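Local atomic coordinates of superoxide dismutase [Fe] (Sulfolobus solfataricus, PDB entry 1WB7), a protein that destroys toxic superoxide radicals inside the cell, using one iron ion per subunit to convert them to hydrogen peroxide and dioxygen. Residues Phe6-Leu11 with Ser47-Leu52; Gly40-Ala45 with Asn79-His84; Gly134-Tyr139 with Leu169-His174. The protein carries 1 engineered substitution. All coordinates share one frame; numbering follows the deposited sequence.

Contact 1 (Phe6-Leu11 with Ser47-Leu52); sequences FKKYEL and SLLERL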
ATOM      1  N   PHE A   6      28.134   2.077  -2.364  1.00 21.39           N
ATOM      2  CA  PHE A   6      27.224   3.200  -2.179  1.00 20.32           C
ATOM      3  C   PHE A   6      27.661   3.934  -0.920  1.00 19.81           C
ATOM      4  O   PHE A   6      28.205   3.322  -0.001  1.00 19.86           O
ATOM      5  CB  PHE A   6      25.784   2.709  -1.983  1.00 17.67           C
ATOM      6  CG  PHE A   6      25.203   2.037  -3.181  1.00 14.32           C
ATOM      7  CD1 PHE A   6      24.839   0.696  -3.135  1.00 12.63           C
ATOM      8  CD2 PHE A   6      25.015   2.744  -4.364  1.00 12.20           C
ATOM      9  CE1 PHE A   6      24.296   0.065  -4.253  1.00 13.68           C
ATOM     10  CE2 PHE A   6      24.473   2.126  -5.487  1.00 12.94           C
ATOM     11  CZ  PHE A   6      24.112   0.785  -5.435  1.00  9.52           C
ATOM     12  N   LYS A   7      27.432   5.240  -0.874  1.00 19.32           N
ATOM     13  CA  LYS A   7      27.795   6.008   0.303  1.00 18.93           C
ATOM     14  C   LYS A   7      26.749   5.707   1.375  1.00 18.43           C
ATOM     15  O   LYS A   7      25.564   5.545   1.076  1.00 18.34           O
ATOM     16  CB  LYS A   7      27.830   7.501  -0.033  1.00 19.75           C
ATOM     17  CG  LYS A   7      28.279   8.401   1.117  1.00 21.31           C
ATOM     18  CD  LYS A   7      28.624   9.795   0.597  1.00 25.32           C
ATOM     19  CE  LYS A   7      28.838  10.792   1.723  1.00 26.56           C
ATOM     20  NZ  LYS A   7      29.856  10.335   2.696  1.00 31.73           N
ATOM     21  N   LYS A   8      27.184   5.609   2.623  1.00 18.31           N
ATOM     22  CA  LYS A   8      26.266   5.307   3.713  1.00 18.16           C
ATOM     23  C   LYS A   8      25.618   6.556   4.282  1.00 17.96           C
ATOM     24  O   LYS A   8      26.117   7.665   4.103  1.00 17.91           O
ATOM     25  CB  LYS A   8      26.998   4.549   4.826  1.00 18.60           C
ATOM     26  CG  LYS A   8      27.648   3.247   4.363  1.00 18.64           C
ATOM     27  CD  LYS A   8      26.612   2.268   3.811  1.00 21.94           C
ATOM     28  CE  LYS A   8      27.263   1.037   3.189  1.00 22.65           C
ATOM     29  NZ  LYS A   8      28.043   1.363   1.952  1.00 21.18           N
ATOM     30  N   TYR A   9      24.492   6.371   4.958  1.00 17.93           N
ATOM     31  CA  TYR A   9      23.782   7.480   5.567  1.00 17.79           C
ATOM     32  C   TYR A   9      24.300   7.756   6.965  1.00 18.11           C
ATOM     33  O   TYR A   9      24.860   6.879   7.619  1.00 18.03           O
ATOM     34  CB  TYR A   9      22.288   7.187   5.643  1.00 15.61           C
ATOM     35  CG  TYR A   9      21.602   7.228   4.307  1.00 11.79           C
ATOM     36  CD1 TYR A   9      21.336   6.060   3.604  1.00  8.79           C
ATOM     37  CD2 TYR A   9      21.245   8.444   3.731  1.00  9.59           C
ATOM     38  CE1 TYR A   9      20.728   6.100   2.352  1.00 10.24           C
ATOM     39  CE2 TYR A   9      20.638   8.495   2.482  1.00  9.63           C
ATOM     40  CZ  TYR A   9      20.384   7.323   1.802  1.00  7.83           C
ATOM     41  OH  TYR A   9      19.793   7.368   0.566  1.00 10.09           O
ATOM     42  N   GLU A  10      24.086   8.979   7.428  1.00 18.47           N
ATOM     43  CA  GLU A  10      24.531   9.374   8.753  1.00 18.87           C
ATOM     44  C   GLU A  10      23.428  10.039   9.558  1.00 18.83           C
ATOM     45  O   GLU A  10      22.686  10.890   9.054  1.00 18.75           O
ATOM     46  CB  GLU A  10      25.732  10.315   8.637  1.00 21.17           C
ATOM     47  CG  GLU A  10      26.947   9.626   8.050  1.00 29.72           C
ATOM     48  CD  GLU A  10      28.069  10.583   7.730  1.00 37.70           C
ATOM     49  OE1 GLU A  10      29.157  10.102   7.349  1.00 44.01           O
ATOM     50  OE2 GLU A  10      27.864  11.812   7.852  1.00 41.35           O
ATOM     51  N   LEU A  11      23.330   9.635  10.816  1.00 18.80           N
ATOM     52  CA  LEU A  11      22.340  10.179  11.721  1.00 19.08           C
ATOM     53  C   LEU A  11      22.699  11.629  11.990  1.00 19.35           C
ATOM     54  O   LEU A  11      23.775  11.920  12.509  1.00 19.65           O
ATOM     55  CB  LEU A  11      22.353   9.392  13.032  1.00 18.33           C
ATOM     56  CG  LEU A  11      21.357   9.824  14.110  1.00 20.19           C
ATOM     57  CD1 LEU A  11      19.934   9.599  13.626  1.00 15.54           C
ATOM     58  CD2 LEU A  11      21.620   9.032  15.384  1.00 19.11           C
ATOM     59  N   SER A  47      22.747  -1.180   6.298  1.00 16.85           N
ATOM     60  CA  SER A  47      22.960  -2.615   6.160  1.00 16.98           C
ATOM     61  C   SER A  47      22.346  -3.100   4.839  1.00 16.73           C
ATOM     62  O   SER A  47      22.909  -3.964   4.165  1.00 17.30           O
ATOM     63  CB  SER A  47      22.363  -3.380   7.349  1.00 18.28           C
ATOM     64  OG  SER A  47      20.947  -3.373   7.322  1.00 29.43           O
ATOM     65  N   LEU A  48      21.200  -2.547   4.458  1.00 16.14           N
ATOM     66  CA  LEU A  48      20.578  -2.953   3.199  1.00 15.47           C
ATOM     67  C   LEU A  48      21.422  -2.471   2.019  1.00 15.13           C
ATOM     68  O   LEU A  48      21.517  -3.150   0.997  1.00 14.94           O
ATOM     69  CB  LEU A  48      19.145  -2.421   3.103  1.00 13.98           C
ATOM     70  CG  LEU A  48      18.145  -3.155   4.008  1.00 16.75           C
ATOM     71  CD1 LEU A  48      16.825  -2.412   4.049  1.00 14.79           C
ATOM     72  CD2 LEU A  48      17.938  -4.582   3.498  1.00 15.55           C
ATOM     73  N   LEU A  49      22.052  -1.310   2.156  1.00 15.10           N
ATOM     74  CA  LEU A  49      22.912  -0.808   1.087  1.00 15.20           C
ATOM     75  C   LEU A  49      24.097  -1.768   0.935  1.00 15.47           C
ATOM     76  O   LEU A  49      24.495  -2.121  -0.178  1.00 15.31           O
ATOM     77  CB  LEU A  49      23.425   0.595   1.423  1.00 14.62           C
ATOM     78  CG  LEU A  49      22.480   1.779   1.224  1.00 13.16           C
ATOM     79  CD1 LEU A  49      23.169   3.053   1.683  1.00 10.55           C
ATOM     80  CD2 LEU A  49      22.090   1.885  -0.250  1.00 10.20           C
ATOM     81  N   GLU A  50      24.658  -2.193   2.066  1.00 15.78           N
ATOM     82  CA  GLU A  50      25.780  -3.121   2.036  1.00 16.22           C
ATOM     83  C   GLU A  50      25.364  -4.393   1.325  1.00 16.18           C
ATOM     84  O   GLU A  50      26.125  -4.956   0.541  1.00 16.60           O
ATOM     85  CB  GLU A  50      26.239  -3.455   3.453  1.00 17.46           C
ATOM     86  CG  GLU A  50      26.991  -2.319   4.114  1.00 26.36           C
ATOM     87  CD  GLU A  50      27.257  -2.571   5.580  1.00 32.03           C
ATOM     88  OE1 GLU A  50      27.840  -1.677   6.228  1.00 40.27           O
ATOM     89  OE2 GLU A  50      26.885  -3.652   6.086  1.00 35.06           O
ATOM     90  N   ARG A  51      24.146  -4.841   1.597  1.00 15.75           N
ATOM     91  CA  ARG A  51      23.649  -6.049   0.968  1.00 15.30           C
ATOM     92  C   ARG A  51      23.431  -5.821  -0.527  1.00 15.05           C
ATOM     93  O   ARG A  51      23.768  -6.674  -1.352  1.00 15.07           O
ATOM     94  CB  ARG A  51      22.351  -6.482   1.648  1.00 16.22           C
ATOM     95  CG  ARG A  51      21.877  -7.841   1.228  1.00 16.33           C
ATOM     96  CD  ARG A  51      20.847  -8.384   2.203  1.00 19.05           C
ATOM     97  NE  ARG A  51      20.206  -9.560   1.631  1.00 18.39           N
ATOM     98  CZ  ARG A  51      20.819 -10.717   1.433  1.00 17.53           C
ATOM     99  NH1 ARG A  51      22.093 -10.859   1.775  1.00 18.68           N
ATOM    100  NH2 ARG A  51      20.164 -11.723   0.871  1.00 15.04           N
ATOM    101  N   LEU A  52      22.879  -4.667  -0.885  1.00 14.73           N
ATOM    102  CA  LEU A  52      22.657  -4.367  -2.294  1.00 14.52           C
ATOM    103  C   LEU A  52      23.995  -4.287  -3.043  1.00 14.45           C
ATOM    104  O   LEU A  52      24.083  -4.668  -4.211  1.00 14.30           O
ATOM    105  CB  LEU A  52      21.886  -3.053  -2.449  1.00 13.52           C
ATOM    106  CG  LEU A  52      21.556  -2.687  -3.897  1.00 11.82           C
ATOM    107  CD1 LEU A  52      20.810  -3.824  -4.562  1.00 11.93           C
ATOM    108  CD2 LEU A  52      20.731  -1.411  -3.926  1.00 14.77           C
TER
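Two groups grip K8 NZ: the F6 carbonyl O, to which it donates at 2.8 Å, and the carboxylate of E53, one residue past this part of the helix, in a salt bridge. This is the N-terminal arm of the alpha-hairpin domain, irregular in backbone, laid against the long helix 27-57. Bends at chi2 (-61°) and chi4 (-67°) fold the K8 chain back over its own loop toward F6 O, while its aliphatic part reaches L49 and E50; the K8 and E50 side chains cross at about a right angle, K8 CE 3.5 Å from E50 CG, and the E50 carboxylate makes no contact with NZ. A methionine in its place would probably leave the F6 carbonyl and the E53 carboxylate without their shared cation. On the helix side, L49 divides its contacts between its two methyls. L49 CD1 sits 3.5 Å from the K7 carbonyl O and 4.0 Å from Y9 CE1; the Y9 hydroxyl itself is bonded to D141 of the second subunit. L49 CD2 faces F6, 4.2 Å from F6 CD1, and the L49 carbonyl O stands at the edge of that ring. Further along the helix, L52 CD2 rests 3.9 Å from F6 CE1.

Contact 2 (Gly40-Ala45 with Asn79-His84); sequences GFVNGA and NGHKLH. Engineered in segment 40-45: F41 (natural residue Tyr). With FE (Fe (III) ion), chain C.
F41 lies over G80 where two roughly antiparallel helices of the alpha hairpin come together, the axes of these short segments 8.1 Å apart at closest and their directions 144° apart. This is the tight part. G80 CA makes a CH-pi contact 3.8 Å from the centroid of the F41 ring, over the face and 15° off the ring normal, and a CB on that glycine would clash with F41 CD1. F41 CB packs against H81 N at 3.6 Å. The phenylalanine is an engineered replacement for the natural tyrosine, so its ring ends at CZ without a hydroxyl. With CG anti to its own carbonyl carbon (chi1 -66°), the ring also runs out toward the metal ligand H84: F41 CE2 comes to 3.4 Å from H84 CE1, the two rings near parallel but slid so far apart that they barely overlap.

The other side is looser. From V42 a single methyl, CG2, touches the H81 ring, 3.6 Å from H81 ND1, and no hydrogen bond crosses between the helices. The H81 ring takes its polar partners from outside: H38 at ND1, and E143 of the second subunit at NE2.

H84 ND1 donates to the G80 carbonyl O one turn earlier, a bond modelled doubtfully short, while H84 NE2 binds the iron at 2.1 Å. Held at both nitrogens, the imidazole is probably restrained in its rotation, and the carbonyl may make it a slightly more electron-rich donor.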
ATOM      1  N   GLY A  40      17.767   3.642  14.216  1.00 14.68           N
ATOM      2  CA  GLY A  40      17.441   2.351  13.638  1.00 14.53           C
ATOM      3  C   GLY A  40      17.285   2.405  12.126  1.00 14.58           C
ATOM      4  O   GLY A  40      17.627   1.449  11.424  1.00 14.65           O
ATOM      5  N   PHE A  41      16.778   3.523  11.615  1.00 14.42           N
ATOM      6  CA  PHE A  41      16.576   3.680  10.174  1.00 14.49           C
ATOM      7  C   PHE A  41      17.882   3.873   9.436  1.00 14.63           C
ATOM      8  O   PHE A  41      18.078   3.336   8.348  1.00 14.67           O
ATOM      9  CB  PHE A  41      15.641   4.855   9.892  1.00 12.68           C
ATOM     10  CG  PHE A  41      14.248   4.631  10.376  1.00 15.06           C
ATOM     11  CD1 PHE A  41      13.509   3.546   9.912  1.00 17.41           C
ATOM     12  CD2 PHE A  41      13.686   5.469  11.328  1.00 13.79           C
ATOM     13  CE1 PHE A  41      12.226   3.296  10.397  1.00 19.54           C
ATOM     14  CE2 PHE A  41      12.406   5.228  11.824  1.00 16.61           C
ATOM     15  CZ  PHE A  41      11.677   4.142  11.360  1.00 18.36           C
ATOM     16  N   VAL A  42      18.776   4.656  10.026  1.00 15.03           N
ATOM     17  CA  VAL A  42      20.075   4.890   9.425  1.00 15.39           C
ATOM     18  C   VAL A  42      20.780   3.538   9.313  1.00 15.87           C
ATOM     19  O   VAL A  42      21.303   3.181   8.257  1.00 15.99           O
ATOM     20  CB  VAL A  42      20.916   5.840  10.297  1.00 15.81           C
ATOM     21  CG1 VAL A  42      22.289   6.059   9.666  1.00 15.77           C
ATOM     22  CG2 VAL A  42      20.179   7.167  10.461  1.00 12.71           C
ATOM     23  N   ASN A  43      20.771   2.783  10.408  1.00 16.20           N
ATOM     24  CA  ASN A  43      21.404   1.468  10.447  1.00 16.48           C
ATOM     25  C   ASN A  43      20.747   0.490   9.480  1.00 16.46           C
ATOM     26  O   ASN A  43      21.429  -0.245   8.770  1.00 16.61           O
ATOM     27  CB  ASN A  43      21.349   0.908  11.873  1.00 17.40           C
ATOM     28  CG  ASN A  43      22.275   1.643  12.821  1.00 19.36           C
ATOM     29  OD1 ASN A  43      22.213   1.461  14.038  1.00 22.32           O
ATOM     30  ND2 ASN A  43      23.147   2.474  12.267  1.00 17.69           N
ATOM     31  N   GLY A  44      19.418   0.487   9.457  1.00 16.37           N
ATOM     32  CA  GLY A  44      18.702  -0.405   8.566  1.00 16.40           C
ATOM     33  C   GLY A  44      18.983  -0.089   7.112  1.00 16.54           C
ATOM     34  O   GLY A  44      19.158  -0.990   6.293  1.00 16.92           O
ATOM     35  N   ALA A  45      19.022   1.198   6.784  1.00 16.44           N
ATOM     36  CA  ALA A  45      19.297   1.621   5.418  1.00 16.41           C
ATOM     37  C   ALA A  45      20.707   1.201   5.018  1.00 16.44           C
ATOM     38  O   ALA A  45      20.919   0.629   3.949  1.00 16.46           O
ATOM     39  CB  ALA A  45      19.145   3.139   5.298  1.00 15.37           C
ATOM     40  N   ASN A  79      13.450   6.460   3.776  1.00 12.51           N
ATOM     41  CA  ASN A  79      12.434   7.463   4.080  1.00 12.49           C
ATOM     42  C   ASN A  79      12.333   7.620   5.585  1.00 12.61           C
ATOM     43  O   ASN A  79      12.119   8.723   6.089  1.00 12.92           O
ATOM     44  CB  ASN A  79      11.070   7.054   3.513  1.00 11.42           C
ATOM     45  CG  ASN A  79      10.891   7.487   2.077  1.00 11.21           C
ATOM     46  OD1 ASN A  79      11.005   8.674   1.761  1.00 10.79           O
ATOM     47  ND2 ASN A  79      10.613   6.530   1.198  1.00  8.00           N
ATOM     48  N   GLY A  80      12.484   6.511   6.304  1.00 12.55           N
ATOM     49  CA  GLY A  80      12.421   6.568   7.754  1.00 12.36           C
ATOM     50  C   GLY A  80      13.454   7.561   8.253  1.00 12.37           C
ATOM     51  O   GLY A  80      13.187   8.375   9.132  1.00 12.31           O
ATOM     52  N   HIS A  81      14.645   7.493   7.674  1.00 12.45           N
ATOM     53  CA  HIS A  81      15.725   8.397   8.042  1.00 12.52           C
ATOM     54  C   HIS A  81      15.461   9.831   7.576  1.00 12.50           C
ATOM     55  O   HIS A  81      15.472  10.770   8.375  1.00 12.70           O
ATOM     56  CB  HIS A  81      17.042   7.899   7.444  1.00 12.76           C
ATOM     57  CG  HIS A  81      18.109   8.946   7.384  1.00 13.64           C
ATOM     58  ND1 HIS A  81      18.542   9.634   8.498  1.00 15.54           N
ATOM     59  CD2 HIS A  81      18.815   9.441   6.341  1.00 12.98           C
ATOM     60  CE1 HIS A  81      19.467  10.507   8.142  1.00 14.13           C
ATOM     61  NE2 HIS A  81      19.651  10.410   6.839  1.00 14.43           N
ATOM     62  N   LYS A  82      15.223   9.998   6.280  1.00 12.22           N
ATOM     63  CA  LYS A  82      14.986  11.322   5.721  1.00 12.11           C
ATOM     64  C   LYS A  82      13.835  12.073   6.380  1.00 12.12           C
ATOM     65  O   LYS A  82      13.980  13.245   6.729  1.00 12.26           O
ATOM     66  CB  LYS A  82      14.749  11.223   4.210  1.00 11.34           C
ATOM     67  CG  LYS A  82      15.991  10.833   3.427  1.00 11.69           C
ATOM     68  CD  LYS A  82      15.706  10.752   1.930  1.00 10.07           C
ATOM     69  CE  LYS A  82      16.978  10.483   1.125  1.00 11.47           C
ATOM     70  NZ  LYS A  82      17.963  11.621   1.176  1.00  7.57           N
ATOM     71  N   LEU A  83      12.699  11.408   6.559  1.00 11.90           N
ATOM     72  CA  LEU A  83      11.545  12.055   7.171  1.00 12.04           C
ATOM     73  C   LEU A  83      11.781  12.463   8.626  1.00 12.29           C
ATOM     74  O   LEU A  83      11.334  13.527   9.052  1.00 12.23           O
ATOM     75  CB  LEU A  83      10.315  11.150   7.063  1.00 10.30           C
ATOM     76  CG  LEU A  83       9.849  10.889   5.627  1.00  8.94           C
ATOM     77  CD1 LEU A  83       8.580  10.047   5.646  1.00  4.03           C
ATOM     78  CD2 LEU A  83       9.605  12.220   4.915  1.00  6.30           C
ATOM     79  N   HIS A  84      12.479  11.634   9.394  1.00 12.58           N
ATOM     80  CA  HIS A  84      12.750  12.002  10.773  1.00 13.16           C
ATOM     81  C   HIS A  84      13.720  13.182  10.805  1.00 13.53           C
ATOM     82  O   HIS A  84      13.586  14.085  11.633  1.00 13.84           O
ATOM     83  CB  HIS A  84      13.310  10.812  11.562  1.00 11.82           C
ATOM     84  CG  HIS A  84      12.258   9.835  11.991  1.00 10.42           C
ATOM     85  ND1 HIS A  84      11.747   8.874  11.150  1.00 11.82           N
ATOM     86  CD2 HIS A  84      11.591   9.701  13.163  1.00 11.59           C
ATOM     87  CE1 HIS A  84      10.810   8.188  11.783  1.00 11.86           C
ATOM     88  NE2 HIS A  84      10.694   8.671  13.007  1.00 11.10           N
TER
HETATM   89 FE    FE C 212       8.902   8.682  14.158  1.00 14.56          FE
HETATM   90  O   HOH W   1       7.805   7.588  12.354  1.00 29.12           O

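Contact 3 (Gly134-Tyr139 with Leu169-His174); sequences GWAVLY and LDEFEH. With FE (Fe (III) ion), chain C.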
ATOM      1  N   GLY A 134       1.805   6.909  10.043  1.00 15.52           N
ATOM      2  CA  GLY A 134       2.337   7.587   8.881  1.00 14.66           C
ATOM      3  C   GLY A 134       2.728   9.016   9.188  1.00 13.97           C
ATOM      4  O   GLY A 134       3.224   9.309  10.280  1.00 13.81           O
ATOM      5  N   TRP A 135       2.492   9.905   8.227  1.00 13.22           N
ATOM      6  CA  TRP A 135       2.850  11.311   8.361  1.00 12.35           C
ATOM      7  C   TRP A 135       1.844  12.233   7.689  1.00 11.99           C
ATOM      8  O   TRP A 135       1.040  11.811   6.855  1.00 11.85           O
ATOM      9  CB  TRP A 135       4.207  11.593   7.699  1.00 10.59           C
ATOM     10  CG  TRP A 135       5.325  10.712   8.119  1.00  9.94           C
ATOM     11  CD1 TRP A 135       5.495   9.395   7.810  1.00  9.31           C
ATOM     12  CD2 TRP A 135       6.430  11.076   8.956  1.00  9.86           C
ATOM     13  NE1 TRP A 135       6.636   8.912   8.407  1.00 11.20           N
ATOM     14  CE2 TRP A 135       7.229   9.924   9.118  1.00  9.94           C
ATOM     15  CE3 TRP A 135       6.820  12.266   9.586  1.00  9.64           C
ATOM     16  CZ2 TRP A 135       8.400   9.923   9.888  1.00  8.60           C
ATOM     17  CZ3 TRP A 135       7.986  12.267  10.354  1.00  8.58           C
ATOM     18  CH2 TRP A 135       8.760  11.100  10.497  1.00 10.78           C
ATOM     19  N   ALA A 136       1.919  13.506   8.056  1.00 11.55           N
ATOM     20  CA  ALA A 136       1.090  14.541   7.458  1.00 11.42           C
ATOM     21  C   ALA A 136       2.118  15.586   7.045  1.00 11.34           C
ATOM     22  O   ALA A 136       2.957  15.992   7.853  1.00 11.35           O
ATOM     23  CB  ALA A 136       0.120  15.114   8.475  1.00 10.21           C
ATOM     24  N   VAL A 137       2.088  16.000   5.784  1.00 11.16           N
ATOM     25  CA  VAL A 137       3.046  16.991   5.323  1.00 10.87           C
ATOM     26  C   VAL A 137       2.411  18.075   4.473  1.00 10.94           C
ATOM     27  O   VAL A 137       1.319  17.913   3.931  1.00 10.77           O
ATOM     28  CB  VAL A 137       4.175  16.357   4.458  1.00  9.40           C
ATOM     29  CG1 VAL A 137       4.922  15.289   5.242  1.00 10.55           C
ATOM     30  CG2 VAL A 137       3.586  15.772   3.185  1.00  7.18           C
ATOM     31  N   LEU A 138       3.119  19.190   4.373  1.00 11.21           N
ATOM     32  CA  LEU A 138       2.693  20.292   3.534  1.00 11.40           C
ATOM     33  C   LEU A 138       3.813  20.402   2.517  1.00 11.50           C
ATOM     34  O   LEU A 138       4.972  20.662   2.869  1.00 11.76           O
ATOM     35  CB  LEU A 138       2.581  21.599   4.317  1.00 10.54           C
ATOM     36  CG  LEU A 138       2.133  22.749   3.409  1.00 13.32           C
ATOM     37  CD1 LEU A 138       0.736  22.439   2.876  1.00 11.78           C
ATOM     38  CD2 LEU A 138       2.134  24.068   4.176  1.00  9.70           C
ATOM     39  N   TYR A 139       3.474  20.160   1.259  1.00 11.31           N
ATOM     40  CA  TYR A 139       4.441  20.242   0.181  1.00 11.15           C
ATOM     41  C   TYR A 139       4.372  21.609  -0.459  1.00 11.22           C
ATOM     42  O   TYR A 139       3.374  22.323  -0.341  1.00 11.32           O
ATOM     43  CB  TYR A 139       4.107  19.270  -0.951  1.00  8.72           C
ATOM     44  CG  TYR A 139       4.471  17.825  -0.760  1.00  9.44           C
ATOM     45  CD1 TYR A 139       5.801  17.425  -0.680  1.00  7.62           C
ATOM     46  CD2 TYR A 139       3.483  16.844  -0.745  1.00  6.98           C
ATOM     47  CE1 TYR A 139       6.138  16.082  -0.599  1.00  7.71           C
ATOM     48  CE2 TYR A 139       3.810  15.495  -0.665  1.00  9.22           C
ATOM     49  CZ  TYR A 139       5.139  15.123  -0.595  1.00  7.58           C
ATOM     50  OH  TYR A 139       5.465  13.789  -0.546  1.00  8.87           O
ATOM     51  N   LEU A 169       4.686  16.362   9.937  1.00 13.00           N
ATOM     52  CA  LEU A 169       4.215  15.884  11.235  1.00 13.11           C
ATOM     53  C   LEU A 169       4.275  14.360  11.299  1.00 13.04           C
ATOM     54  O   LEU A 169       3.666  13.677  10.476  1.00 13.04           O
ATOM     55  CB  LEU A 169       2.775  16.346  11.467  1.00 13.09           C
ATOM     56  CG  LEU A 169       2.020  15.734  12.650  1.00 15.06           C
ATOM     57  CD1 LEU A 169       2.698  16.117  13.961  1.00 14.00           C
ATOM     58  CD2 LEU A 169       0.575  16.228  12.634  1.00 18.04           C
ATOM     59  N   ASP A 170       5.007  13.829  12.274  1.00 12.95           N
ATOM     60  CA  ASP A 170       5.125  12.382  12.442  1.00 12.89           C
ATOM     61  C   ASP A 170       3.867  11.831  13.119  1.00 12.96           C
ATOM     62  O   ASP A 170       3.486  12.277  14.205  1.00 12.81           O
ATOM     63  CB  ASP A 170       6.345  12.041  13.302  1.00 12.83           C
ATOM     64  CG  ASP A 170       6.614  10.544  13.370  1.00 13.99           C
ATOM     65  OD1 ASP A 170       5.789   9.756  12.860  1.00 16.14           O
ATOM     66  OD2 ASP A 170       7.654  10.152  13.937  1.00 13.77           O
ATOM     67  N   GLU A 171       3.230  10.852  12.487  1.00 12.91           N
ATOM     68  CA  GLU A 171       2.031  10.274  13.063  1.00 12.97           C
ATOM     69  C   GLU A 171       2.144   8.796  13.422  1.00 13.31           C
ATOM     70  O   GLU A 171       1.138   8.108  13.550  1.00 13.41           O
ATOM     71  CB  GLU A 171       0.829  10.507  12.142  1.00 12.82           C
ATOM     72  CG  GLU A 171       0.442  11.976  12.029  1.00 11.29           C
ATOM     73  CD  GLU A 171      -0.878  12.179  11.314  1.00 14.63           C
ATOM     74  OE1 GLU A 171      -1.928  11.784  11.868  1.00 14.43           O
ATOM     75  OE2 GLU A 171      -0.862  12.730  10.196  1.00 14.36           O
ATOM     76  N   PHE A 172       3.370   8.299  13.564  1.00 13.52           N
ATOM     77  CA  PHE A 172       3.553   6.918  13.992  1.00 14.00           C
ATOM     78  C   PHE A 172       3.241   7.014  15.477  1.00 14.24           C
ATOM     79  O   PHE A 172       3.412   8.071  16.077  1.00 14.03           O
ATOM     80  CB  PHE A 172       4.996   6.448  13.798  1.00 14.27           C
ATOM     81  CG  PHE A 172       5.213   5.672  12.530  1.00 17.17           C
ATOM     82  CD1 PHE A 172       5.074   6.289  11.287  1.00 15.98           C
ATOM     83  CD2 PHE A 172       5.536   4.317  12.576  1.00 16.33           C
ATOM     84  CE1 PHE A 172       5.253   5.561  10.102  1.00 18.32           C
ATOM     85  CE2 PHE A 172       5.715   3.583  11.401  1.00 17.87           C
ATOM     86  CZ  PHE A 172       5.574   4.204  10.162  1.00 15.89           C
ATOM     87  N   GLU A 173       2.790   5.925  16.078  1.00 14.63           N
ATOM     88  CA  GLU A 173       2.432   5.962  17.490  1.00 14.78           C
ATOM     89  C   GLU A 173       3.579   6.278  18.444  1.00 14.84           C
ATOM     90  O   GLU A 173       3.353   6.877  19.495  1.00 14.79           O
ATOM     91  CB  GLU A 173       1.749   4.650  17.869  1.00 16.23           C
ATOM     92  CG  GLU A 173       0.473   4.425  17.075  1.00 17.88           C
ATOM     93  CD  GLU A 173      -0.183   3.094  17.367  1.00 22.20           C
ATOM     94  OE1 GLU A 173       0.511   2.060  17.271  1.00 18.97           O
ATOM     95  OE2 GLU A 173      -1.398   3.089  17.678  1.00 22.16           O
ATOM     96  N   HIS A 174       4.805   5.902  18.079  1.00 14.94           N
ATOM     97  CA  HIS A 174       5.963   6.160  18.938  1.00 15.25           C
ATOM     98  C   HIS A 174       6.286   7.644  19.062  1.00 15.54           C
ATOM     99  O   HIS A 174       7.111   8.042  19.871  1.00 15.70           O
ATOM    100  CB  HIS A 174       7.205   5.419  18.421  1.00 14.88           C
ATOM    101  CG  HIS A 174       7.665   5.869  17.071  1.00 16.11           C
ATOM    102  ND1 HIS A 174       7.625   5.054  15.961  1.00 16.60           N
ATOM    103  CD2 HIS A 174       8.179   7.049  16.652  1.00 16.27           C
ATOM    104  CE1 HIS A 174       8.094   5.713  14.915  1.00 14.51           C
ATOM    105  NE2 HIS A 174       8.438   6.926  15.308  1.00 16.24           N
TER
HETATM  106 FE    FE C 212       8.902   8.682  14.158  1.00 14.56          FE
HETATM  107  O   HOH W   1       7.805   7.588  12.354  1.00 29.12           O
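W135 and D170 form a non-hydrogen-bonded antiparallel pair and A136 and L169 the hydrogen-bonded pair beside it, with A136 N donating to L169 O at 3.0 Å and L169 N returning to A136 O at 2.7 Å. Past the pairing, E171 N still reaches G134 O, whose residue has backbone angles suited to glycine. The W135 indole lies over the D170 carboxylate, the two planes only 13° apart, and W135 CH2 is 3.6 Å from D170 CG; nearer the backbone, W135 CZ3 presses on D170 CB at 3.4 Å. A136 and L169 pack CB to CB on the face turned to helix 116-128. This joins the central strand and an outer strand of the three-stranded sheet in the C-terminal domain of the iron/manganese superoxide dismutases, and the chain leaves strand 165-170 here to supply two of the four protein ligands of the iron. D170 CG, anti to the backbone N (chi1 -173°), carries D170 OD2 to the metal, which it binds at 1.9 Å. D170 OD1 closes an Asx turn, taking F172 N at 2.9 Å from above the carboxylate plane, and receives a weak bond from the iron-bound water. Over one face of the H174 ring sits F172 CB, and H174 NE2 coordinates the iron at 2.1 Å.

Overall arrangement
The iron gathers contacts 2 and 3, whose centres are 14 Å apart: H84 comes from the hairpin, D170 and H174 from the C-terminal domain, and H33 completes the protein ligands. Both contacts also share the iron-bound water. They touch directly beside the metal, where H84 CE1 lies 3.5 Å from W135 CZ2 and the rings meet edge-to-face. Contact 1 shares helix 27-57 with contact 2, through segment 47-52; their centres are 10 Å apart and packing joins them, Y9 CD2 standing 3.7 Å from H81 CD2, and both reach the second subunit. Contacts 1 and 3 do not meet: their centres are 24 Å apart, and their nearest atoms about 12 Å.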